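Local coordinates for protein EcmrR transcriptional regulator (Escherichia coli, PDB 6WL5) that probably activates transcription as a multidrug-sensing MerR-family regulator, its C-terminal domain binding the cationic detergent cetyl-trimethyl-ammonium, at residues 129-134 / 152-157; 7-12 / 97-102; 53-58 / 71-76. One frame throughout, in Å; residues are numbered along the deposited sequence.

Interaction 1. Residues 129-134 / 152-157; sequences NSPRES and IQFPVE. With 16A (cetyl-trimethyl-ammonium), chain E; EDO (1,2-ethanediol), chain K.
Residues R132 and Q153 form the hydrogen-bonded pair of a buried antiparallel contact between strands 132-137 and 149-158, the two arms of a beta hairpin within the sheet. Two backbone bonds define it: R132 N gives to Q153 O at 2.9 Å, nearly straight at 172°, and Q153 N gives to R132 O at 2.8 Å. On the face that carries these two side chains, they cross with guanidinium and amide planes 52° apart. Q153 OE1 lies 3.5 Å from R132 CD, against the aliphatic part of the arginine. The arginine chain is extended from CG to NE, and the guanidinium reaches P93 O through NH2 and the hydroxyl of Y54 through NH1; Q153 OE1 bonds to that same hydroxyl, so Y54 ties the two polar ends together.

The other face carries E133 and I152, side by side and pointing the same way, with E133 CG 3.7 Å from I152 CD1. E133, together with P131, lines a cetyl-trimethyl-ammonium pocket of the GyrI-like small-molecule-binding domain. With CG anti to the backbone N (chi1 -178°) and the chain extended beyond it, E133 reaches the ligand head, OE1 lying 3.3 Å from methyl carbon C18. The carboxylate also bonds to the hydroxyls of Y59, Y113 and Y135, and its charge would be expected to suit a quaternary cation, which has no N-H to donate. P131 CG packs on chain carbon C9 of the ligand at 3.7 Å, while P131 CB meets the F154 ring obliquely. At the loop end, the P155 ring nestles against N129 and S130, its CG 3.3 Å from S130 O.

Interaction 2. Residues 7-12 / 97-102; sequences ALKEIP and AVTVIH
Four backbone hydrogen bonds pair A7 with T99 and K9 with A97 where strand 7-23 runs antiparallel to strand 88-103. This is no hairpin but a sheet pairing between strands far apart in sequence, the first strand of the GyrI-like domain being one of them. Across the first pair, A7 N reaches T99 O at 2.9 Å and T99 N reaches A7 O at 2.8 Å. The second pair matches it: K9 N to A97 O is 2.9 Å, and A97 N to K9 O is 2.8 Å with an N-H...O angle of 172°. L8 and V98 lie between as a non-hydrogen-bonded pair, and the short segment axes make 126°, so the strands are strongly twisted or bent against each other here.

Among the side chains, K9 crosses T99 at about a right angle. A bend at chi3 carries CE to 3.6 Å from T99 OG1, and the ammonium goes on to a salt bridge with E151. Apolar contacts are lighter: I11 CD1 meets A97 CB at 3.9 Å, and on the opposite face L8 CD1 lies 4.1 Å from V98 CB.

Strand 88-103 is flanked on its other edge by strand 149-158. V98 also packs on W119 and V120 of helix 109-123, whereas I11 also touches R132 and Q153.

Interaction 3. Residues 53-58 / 71-76; sequences AYCFTL and VEFCEA. With 16A (cetyl-trimethyl-ammonium), chain F.
Five backbone hydrogen bonds between Y54, F56 and L58 and their partners A76, C74 and E72 hold these antiparallel segments together. F56 N to C74 O is 2.9 Å and C74 N to F56 O is 2.8 Å; L58 and E72 form a second reciprocal pair, while A76 N bonds singly to Y54 O. A water extends the series, accepting from Y54 N and donating to A76 O. The segment axes lie at 163°, close to antiparallel.

Side chains then pack on both faces. C74 CB sits over one face of the F56 ring, 3.7 Å from its centroid and 17° off the normal, a CH-pi contact. F56 CG lies between the backbone N and carbonyl carbon (chi1 56°), a rotation that brings the ring toward C74. The other C74 neighbour is L58, whose CD1 lies 4.0 Å from SG; that leucine runs alongside E72, whose carboxylate is held by H60 and Q90.

On the face of C55, T57, F73 and E75, C55 SG approaches F73 CZ at 3.5 Å, obliquely to the ring. T57 OG1 lies near the F73 ring plane at its edge and bonds to the hydroxyls of Y29 and Y135. E75 OE1 comes 3.3 Å from methyl carbon C19 of a cetyl-trimethyl-ammonium, and C55 SG touches its chain carbon C15. This beta hairpin of strands 55-59 and 69-77 thus forms part of a ligand pocket in the GyrI-like domain.

In the fold
All three contacts belong to one antiparallel sheet inside the GyrI-like domain. The centres of interactions 1 and 2 lie about 8 Å apart, those of 1 and 3 about 12 Å, and those of 2 and 3 about 15 Å. Strands 88-103 and 149-158 are neighbours, joining interaction 2 to interaction 1; strands 55-59 and 132-137 do the same for interactions 3 and 1. Along the chain, interaction 3 is nested within the loop closed by interaction 2, and interaction 1 follows both. The hairpins of interactions 1 and 3 each place a glutamate beside a bound detergent cation, so this sheet bears two separate sites for the same ligand, whereas interaction 2 pairs strand 7-23, which also borders 69-77, with strand 88-103.

Interaction 1. Residues 129-134 / 152-157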
loop_
_atom_site.group_PDB
_atom_site.type_symbol
_atom_site.label_atom_id
_atom_site.label_comp_id
_atom_site.label_asym_id
_atom_site.label_seq_id
_atom_site.Cartn_x
_atom_site.Cartn_y
_atom_site.Cartn_z
ATOM N N ASN A 129 11.482 6.651 2.000
ATOM C CA ASN A 129 10.631 6.637 0.814
ATOM C C ASN A 129 9.184 6.559 1.276
ATOM O O ASN A 129 8.896 6.575 2.477
ATOM C CB ASN A 129 11.003 5.502 -0.154
ATOM C CG ASN A 129 10.800 5.896 -1.629
ATOM O OD1 ASN A 129 9.838 6.608 -1.975
ATOM N ND2 ASN A 129 11.740 5.468 -2.500
ATOM N N SER A 130 8.266 6.519 0.309
ATOM C CA SER A 130 6.839 6.611 0.615
ATOM C C SER A 130 6.341 5.396 1.393
ATOM O O SER A 130 6.578 4.259 0.974
ATOM C CB SER A 130 6.104 6.687 -0.713
ATOM O OG SER A 130 6.534 7.819 -1.423
ATOM N N PRO A 131 5.627 5.596 2.507
ATOM C CA PRO A 131 4.949 4.474 3.167
ATOM C C PRO A 131 4.051 3.692 2.220
ATOM O O PRO A 131 3.431 4.254 1.320
ATOM C CB PRO A 131 4.141 5.169 4.273
ATOM C CG PRO A 131 4.997 6.416 4.601
ATOM C CD PRO A 131 5.442 6.869 3.248
ATOM N N ARG A 132 4.004 2.381 2.433
ATOM C CA ARG A 132 3.107 1.486 1.707
ATOM C C ARG A 132 2.074 0.889 2.650
ATOM O O ARG A 132 2.381 0.557 3.803
ATOM C CB ARG A 132 3.904 0.340 1.073
ATOM C CG ARG A 132 5.203 0.730 0.390
ATOM C CD ARG A 132 5.817 -0.390 -0.411
ATOM N NE ARG A 132 6.990 0.098 -1.121
ATOM C CZ ARG A 132 7.778 -0.670 -1.856
ATOM N NH1 ARG A 132 7.503 -1.968 -1.961
ATOM N NH2 ARG A 132 8.860 -0.161 -2.442
ATOM N N GLU A 133 0.846 0.753 2.141
ATOM C CA GLU A 133 -0.283 0.237 2.907
ATOM C C GLU A 133 -0.788 -0.970 2.139
ATOM O O GLU A 133 -1.423 -0.825 1.097
ATOM C CB GLU A 133 -1.349 1.334 3.008
ATOM C CG GLU A 133 -2.592 1.015 3.801
ATOM C CD GLU A 133 -3.409 2.300 3.951
ATOM O OE1 GLU A 133 -3.165 3.006 4.936
ATOM O OE2 GLU A 133 -4.234 2.605 3.043
ATOM N N SER A 134 -0.461 -2.166 2.619
ATOM C CA SER A 134 -0.632 -3.409 1.883
ATOM C C SER A 134 -1.890 -4.125 2.375
ATOM O O SER A 134 -1.945 -4.567 3.534
ATOM C CB SER A 134 0.601 -4.282 2.121
ATOM O OG SER A 134 0.480 -5.517 1.447
ATOM N N ILE A 152 1.341 -2.095 7.239
ATOM C CA ILE A 152 1.910 -0.756 7.002
ATOM C C ILE A 152 3.426 -0.895 6.957
ATOM O O ILE A 152 4.018 -1.481 7.866
ATOM C CB ILE A 152 1.468 0.275 8.058
ATOM C CG1 ILE A 152 -0.059 0.305 8.247
ATOM C CG2 ILE A 152 1.987 1.659 7.639
ATOM C CD1 ILE A 152 -0.865 0.402 6.960
ATOM N N GLN A 153 4.038 -0.394 5.886
ATOM C CA GLN A 153 5.467 -0.602 5.601
ATOM C C GLN A 153 6.153 0.747 5.425
ATOM O O GLN A 153 5.879 1.464 4.470
ATOM C CB GLN A 153 5.639 -1.458 4.336
ATOM C CG GLN A 153 4.703 -2.692 4.294
ATOM C CD GLN A 153 4.801 -3.469 2.999
ATOM O OE1 GLN A 153 4.866 -2.891 1.904
ATOM N NE2 GLN A 153 4.718 -4.795 3.106
ATOM N N PHE A 154 7.083 1.071 6.326
ATOM C CA PHE A 154 7.879 2.295 6.233
ATOM C C PHE A 154 9.253 1.984 5.651
ATOM O O PHE A 154 10.049 1.271 6.302
ATOM C CB PHE A 154 8.053 2.903 7.630
ATOM C CG PHE A 154 6.934 3.823 8.075
ATOM C CD1 PHE A 154 5.631 3.694 7.608
ATOM C CD2 PHE A 154 7.198 4.828 8.971
ATOM C CE1 PHE A 154 4.630 4.539 8.045
ATOM C CE2 PHE A 154 6.202 5.690 9.389
ATOM C CZ PHE A 154 4.914 5.544 8.922
ATOM N N PRO A 155 9.582 2.478 4.457
ATOM C CA PRO A 155 10.952 2.312 3.933
ATOM C C PRO A 155 11.933 3.067 4.811
ATOM O O PRO A 155 11.760 4.257 5.057
ATOM C CB PRO A 155 10.868 2.913 2.521
ATOM C CG PRO A 155 9.374 2.968 2.200
ATOM C CD PRO A 155 8.734 3.253 3.539
ATOM N N VAL A 156 12.957 2.371 5.301
ATOM C CA VAL A 156 13.892 2.986 6.236
ATOM C C VAL A 156 15.348 2.639 5.960
ATOM O O VAL A 156 15.673 1.681 5.258
ATOM C CB VAL A 156 13.565 2.618 7.711
ATOM C CG1 VAL A 156 12.220 3.161 8.138
ATOM C CG2 VAL A 156 13.585 1.118 7.913
ATOM N N GLU A 157 16.222 3.458 6.556
ATOM C CA GLU A 157 17.658 3.238 6.628
ATOM C C GLU A 157 18.123 3.560 8.041
ATOM O O GLU A 157 17.613 4.485 8.678
ATOM C CB GLU A 157 18.339 4.101 5.553
ATOM C CG GLU A 157 17.867 3.682 4.156
ATOM C CD GLU A 157 18.469 4.452 3.013
ATOM O OE1 GLU A 157 19.093 5.499 3.250
ATOM O OE2 GLU A 157 18.297 3.991 1.861
HETATM C C1 16A E . 10.672 13.185 10.911
HETATM C C2 16A E . 9.522 12.897 9.957
HETATM C C3 16A E . 8.166 13.133 10.618
HETATM C C4 16A E . 7.015 12.350 9.979
HETATM C C5 16A E . 7.208 11.960 8.511
HETATM C C6 16A E . 5.889 11.476 7.918
HETATM C C7 16A E . 5.827 11.462 6.401
HETATM C C8 16A E . 4.386 11.190 5.987
HETATM C C9 16A E . 4.316 10.044 5.016
HETATM C C10 16A E . 3.244 10.213 3.938
HETATM C C11 16A E . 1.822 10.440 4.436
HETATM C C12 16A E . 1.208 9.231 5.129
HETATM C C13 16A E . -0.314 9.387 5.111
HETATM C C14 16A E . -0.975 8.074 5.484
HETATM C C15 16A E . -2.470 8.250 5.690
HETATM C C16 16A E . -3.078 6.883 5.825
HETATM N N1 16A E . -4.493 6.925 6.230
HETATM C C17 16A E . -5.319 7.804 5.382
HETATM C C18 16A E . -4.918 5.521 6.104
HETATM C C19 16A E . -4.609 7.248 7.654
HETATM C C1 EDO K . 19.480 -0.539 6.403
HETATM O O1 EDO K . 19.974 0.694 6.949
HETATM C C2 EDO K . 18.099 -0.356 5.782
HETATM O O2 EDO K . 18.147 0.388 4.554
#

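Interaction 2. Residues 7-12 / 97-102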
loop_
_atom_site.group_PDB
_atom_site.type_symbol
_atom_site.label_atom_id
_atom_site.label_comp_id
_atom_site.label_asym_id
_atom_site.label_seq_id
_atom_site.Cartn_x
_atom_site.Cartn_y
_atom_site.Cartn_z
ATOM N N ALA A 7 8.262 -5.377 12.760
ATOM C CA ALA A 7 9.160 -6.344 12.137
ATOM C C ALA A 7 9.984 -5.609 11.095
ATOM O O ALA A 7 9.583 -4.562 10.617
ATOM C CB ALA A 7 8.388 -7.446 11.439
ATOM N N LEU A 8 11.187 -6.085 10.822
ATOM C CA LEU A 8 12.051 -5.484 9.830
ATOM C C LEU A 8 12.211 -6.487 8.704
ATOM O O LEU A 8 12.446 -7.670 8.966
ATOM C CB LEU A 8 13.388 -5.230 10.515
ATOM C CG LEU A 8 14.321 -4.263 9.856
ATOM C CD1 LEU A 8 13.718 -2.848 9.674
ATOM C CD2 LEU A 8 15.628 -4.137 10.665
ATOM N N LYS A 9 12.012 -6.026 7.464
ATOM C CA LYS A 9 12.048 -6.949 6.336
ATOM C C LYS A 9 12.636 -6.296 5.098
ATOM O O LYS A 9 12.675 -5.072 4.974
ATOM C CB LYS A 9 10.653 -7.499 6.040
ATOM C CG LYS A 9 9.610 -6.473 5.684
ATOM C CD LYS A 9 8.258 -7.164 5.363
ATOM C CE LYS A 9 7.666 -7.888 6.559
ATOM N NZ LYS A 9 6.281 -8.402 6.201
ATOM N N GLU A 10 13.141 -7.122 4.196
ATOM C CA GLU A 10 13.543 -6.681 2.868
ATOM C C GLU A 10 12.426 -7.053 1.902
ATOM O O GLU A 10 12.036 -8.233 1.828
ATOM C CB GLU A 10 14.859 -7.326 2.424
ATOM C CG GLU A 10 15.971 -7.182 3.420
ATOM C CD GLU A 10 16.668 -5.841 3.391
ATOM O OE1 GLU A 10 16.305 -5.006 2.538
ATOM O OE2 GLU A 10 17.600 -5.637 4.222
ATOM N N ILE A 11 11.920 -6.060 1.179
ATOM C CA ILE A 11 10.837 -6.241 0.217
ATOM C C ILE A 11 11.441 -6.121 -1.177
ATOM O O ILE A 11 11.983 -5.062 -1.519
ATOM C CB ILE A 11 9.704 -5.229 0.425
ATOM C CG1 ILE A 11 9.132 -5.352 1.835
ATOM C CG2 ILE A 11 8.588 -5.478 -0.614
ATOM C CD1 ILE A 11 8.146 -4.238 2.220
ATOM N N PRO A 12 11.427 -7.176 -1.980
ATOM C CA PRO A 12 12.051 -7.100 -3.305
ATOM C C PRO A 12 11.251 -6.231 -4.263
ATOM O O PRO A 12 10.077 -5.905 -4.039
ATOM C CB PRO A 12 12.058 -8.553 -3.789
ATOM C CG PRO A 12 11.527 -9.377 -2.645
ATOM C CD PRO A 12 10.857 -8.508 -1.688
ATOM N N ALA A 97 12.179 -2.295 5.019
ATOM C CA ALA A 97 11.037 -1.662 5.663
ATOM C C ALA A 97 10.886 -2.136 7.092
ATOM O O ALA A 97 11.068 -3.332 7.383
ATOM C CB ALA A 97 9.733 -1.983 4.913
ATOM N N VAL A 98 10.471 -1.211 7.961
ATOM C CA VAL A 98 9.866 -1.588 9.227
ATOM C C VAL A 98 8.357 -1.619 9.046
ATOM O O VAL A 98 7.769 -0.720 8.414
ATOM C CB VAL A 98 10.330 -0.677 10.372
ATOM C CG1 VAL A 98 9.935 0.792 10.193
ATOM C CG2 VAL A 98 9.881 -1.229 11.722
ATOM N N THR A 99 7.742 -2.703 9.516
ATOM C CA THR A 99 6.339 -2.986 9.252
ATOM C C THR A 99 5.574 -3.304 10.530
ATOM O O THR A 99 6.136 -3.822 11.499
ATOM C CB THR A 99 6.214 -4.169 8.265
ATOM O OG1 THR A 99 6.591 -5.407 8.893
ATOM C CG2 THR A 99 7.065 -3.967 7.027
ATOM N N VAL A 100 4.260 -3.039 10.501
ATOM C CA VAL A 100 3.329 -3.554 11.500
ATOM C C VAL A 100 2.080 -4.016 10.784
ATOM O O VAL A 100 1.751 -3.517 9.713
ATOM C CB VAL A 100 2.929 -2.542 12.590
ATOM C CG1 VAL A 100 4.127 -2.152 13.416
ATOM C CG2 VAL A 100 2.236 -1.314 11.993
ATOM N N ILE A 101 1.406 -4.952 11.390
ATOM C CA ILE A 101 0.069 -5.350 10.956
ATOM C C ILE A 101 -0.984 -4.567 11.726
ATOM O O ILE A 101 -1.022 -4.590 12.970
ATOM C CB ILE A 101 -0.138 -6.866 11.142
ATOM C CG1 ILE A 101 0.812 -7.649 10.233
ATOM C CG2 ILE A 101 -1.609 -7.262 10.920
ATOM C CD1 ILE A 101 0.386 -7.705 8.770
ATOM N N HIS A 102 -1.872 -3.911 10.976
ATOM C CA HIS A 102 -3.078 -3.310 11.510
ATOM C C HIS A 102 -4.250 -4.270 11.312
ATOM O O HIS A 102 -4.601 -4.623 10.173
ATOM C CB HIS A 102 -3.379 -1.998 10.809
ATOM C CG HIS A 102 -4.622 -1.360 11.303
ATOM N ND1 HIS A 102 -4.682 -0.702 12.518
ATOM C CD2 HIS A 102 -5.876 -1.350 10.797
ATOM C CE1 HIS A 102 -5.930 -0.303 12.719
ATOM N NE2 HIS A 102 -6.658 -0.643 11.670
#

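Interaction 3. Residues 53-58 / 71-76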
loop_
_atom_site.group_PDB
_atom_site.type_symbol
_atom_site.label_atom_id
_atom_site.label_comp_id
_atom_site.label_asym_id
_atom_site.label_seq_id
_atom_site.Cartn_x
_atom_site.Cartn_y
_atom_site.Cartn_z
ATOM N N ALA A 53 -0.242 -12.415 -3.507
ATOM C CA ALA A 53 -0.610 -11.094 -3.945
ATOM C C ALA A 53 0.224 -10.037 -3.211
ATOM O O ALA A 53 0.681 -10.228 -2.078
ATOM C CB ALA A 53 -2.090 -10.850 -3.639
ATOM N N TYR A 54 0.370 -8.879 -3.846
ATOM C CA TYR A 54 0.938 -7.706 -3.180
ATOM C C TYR A 54 0.216 -6.487 -3.742
ATOM O O TYR A 54 0.464 -6.070 -4.875
ATOM C CB TYR A 54 2.439 -7.621 -3.404
ATOM C CG TYR A 54 3.196 -6.548 -2.630
ATOM C CD1 TYR A 54 2.742 -6.049 -1.421
ATOM C CD2 TYR A 54 4.406 -6.051 -3.118
ATOM C CE1 TYR A 54 3.467 -5.082 -0.710
ATOM C CE2 TYR A 54 5.124 -5.084 -2.432
ATOM C CZ TYR A 54 4.658 -4.595 -1.230
ATOM O OH TYR A 54 5.428 -3.607 -0.588
ATOM N N CYS A 55 -0.701 -5.946 -2.959
ATOM C CA CYS A 55 -1.627 -4.907 -3.394
ATOM C C CYS A 55 -1.536 -3.809 -2.357
ATOM O O CYS A 55 -1.773 -4.067 -1.183
ATOM C CB CYS A 55 -3.037 -5.484 -3.434
ATOM S SG CYS A 55 -4.293 -4.254 -3.823
ATOM N N PHE A 56 -1.141 -2.603 -2.771
ATOM C CA PHE A 56 -0.768 -1.615 -1.769
ATOM C C PHE A 56 -0.926 -0.206 -2.311
ATOM O O PHE A 56 -0.891 0.042 -3.530
ATOM C CB PHE A 56 0.685 -1.802 -1.292
ATOM C CG PHE A 56 1.697 -1.771 -2.394
ATOM C CD1 PHE A 56 1.957 -2.915 -3.132
ATOM C CD2 PHE A 56 2.409 -0.617 -2.693
ATOM C CE1 PHE A 56 2.891 -2.929 -4.167
ATOM C CE2 PHE A 56 3.371 -0.619 -3.713
ATOM C CZ PHE A 56 3.616 -1.790 -4.446
ATOM N N THR A 57 -1.140 0.711 -1.385
ATOM C CA THR A 57 -1.135 2.131 -1.683
ATOM C C THR A 57 0.221 2.704 -1.279
ATOM O O THR A 57 0.696 2.471 -0.166
ATOM C CB THR A 57 -2.233 2.852 -0.904
ATOM O OG1 THR A 57 -3.495 2.331 -1.329
ATOM C CG2 THR A 57 -2.185 4.386 -1.120
ATOM N N LEU A 58 0.795 3.504 -2.164
ATOM C CA LEU A 58 1.900 4.360 -1.807
ATOM C C LEU A 58 1.359 5.723 -1.402
ATOM O O LEU A 58 0.623 6.368 -2.171
ATOM C CB LEU A 58 2.831 4.507 -3.003
ATOM C CG LEU A 58 3.532 3.225 -3.477
ATOM C CD1 LEU A 58 4.347 3.463 -4.717
ATOM C CD2 LEU A 58 4.368 2.722 -2.346
ATOM N N VAL A 71 -1.817 9.812 -3.453
ATOM C CA VAL A 71 -1.791 8.377 -3.259
ATOM C C VAL A 71 -1.641 7.687 -4.597
ATOM O O VAL A 71 -2.099 8.188 -5.620
ATOM C CB VAL A 71 -3.081 7.898 -2.552
ATOM C CG1 VAL A 71 -3.108 8.446 -1.138
ATOM C CG2 VAL A 71 -4.373 8.217 -3.362
ATOM N N GLU A 72 -1.015 6.514 -4.581
ATOM C CA GLU A 72 -0.821 5.712 -5.783
ATOM C C GLU A 72 -1.200 4.268 -5.477
ATOM O O GLU A 72 -0.549 3.602 -4.663
ATOM C CB GLU A 72 0.616 5.835 -6.288
ATOM C CG GLU A 72 0.853 5.168 -7.620
ATOM C CD GLU A 72 2.192 5.555 -8.223
ATOM O OE1 GLU A 72 3.139 5.714 -7.424
ATOM O OE2 GLU A 72 2.293 5.685 -9.475
ATOM N N PHE A 73 -2.276 3.799 -6.108
ATOM C CA PHE A 73 -2.693 2.427 -5.942
ATOM C C PHE A 73 -1.849 1.533 -6.827
ATOM O O PHE A 73 -1.726 1.790 -8.036
ATOM C CB PHE A 73 -4.143 2.241 -6.350
ATOM C CG PHE A 73 -4.585 0.847 -6.223
ATOM C CD1 PHE A 73 -4.799 0.298 -4.982
ATOM C CD2 PHE A 73 -4.693 0.045 -7.341
ATOM C CE1 PHE A 73 -5.217 -1.013 -4.858
ATOM C CE2 PHE A 73 -5.137 -1.268 -7.237
ATOM C CZ PHE A 73 -5.382 -1.797 -5.987
ATOM N N CYS A 74 -1.359 0.442 -6.254
ATOM C CA CYS A 74 -0.500 -0.511 -6.951
ATOM C C CYS A 74 -0.936 -1.950 -6.721
ATOM O O CYS A 74 -1.333 -2.333 -5.628
ATOM C CB CYS A 74 0.938 -0.391 -6.441
ATOM S SG CYS A 74 1.702 1.221 -6.632
ATOM N N GLU A 75 -0.851 -2.757 -7.763
ATOM C CA GLU A 75 -1.120 -4.170 -7.628
ATOM C C GLU A 75 -0.078 -4.929 -8.422
ATOM O O GLU A 75 0.130 -4.668 -9.609
ATOM C CB GLU A 75 -2.557 -4.458 -8.098
ATOM C CG GLU A 75 -3.070 -5.815 -7.737
ATOM C CD GLU A 75 -4.587 -5.872 -7.543
ATOM O OE1 GLU A 75 -5.022 -6.899 -6.980
ATOM O OE2 GLU A 75 -5.342 -4.943 -7.998
ATOM N N ALA A 76 0.561 -5.881 -7.766
ATOM C CA ALA A 76 1.678 -6.600 -8.367
ATOM C C ALA A 76 1.219 -7.678 -9.340
ATOM O O ALA A 76 0.326 -8.486 -9.034
ATOM C CB ALA A 76 2.540 -7.240 -7.280
HETATM C C1 16A F . -23.371 -4.212 -1.094
HETATM C C2 16A F . -22.154 -3.910 -0.267
HETATM C C3 16A F . -21.102 -3.510 -1.283
HETATM C C4 16A F . -19.733 -3.826 -0.752
HETATM C C5 16A F . -18.741 -3.572 -1.858
HETATM C C6 16A F . -17.559 -4.487 -1.694
HETATM C C7 16A F . -16.583 -4.259 -2.812
HETATM C C8 16A F . -15.321 -5.027 -2.578
HETATM C C9 16A F . -14.337 -4.809 -3.712
HETATM C C10 16A F . -12.950 -5.092 -3.196
HETATM C C11 16A F . -11.805 -4.469 -4.006
HETATM C C12 16A F . -10.608 -4.646 -3.062
HETATM C C13 16A F . -9.217 -4.349 -3.606
HETATM C C14 16A F . -8.073 -4.961 -2.752
HETATM C C15 16A F . -7.527 -6.199 -3.454
HETATM C C16 16A F . -7.670 -7.548 -2.755
HETATM N N1 16A F . -6.398 -8.302 -2.752
HETATM C C17 16A F . -5.513 -7.827 -1.682
HETATM C C18 16A F . -6.745 -9.705 -2.509
HETATM C C19 16A F . -5.637 -8.235 -4.008
HETATM O O HOH W 1 -0.847 -8.762 -6.494
#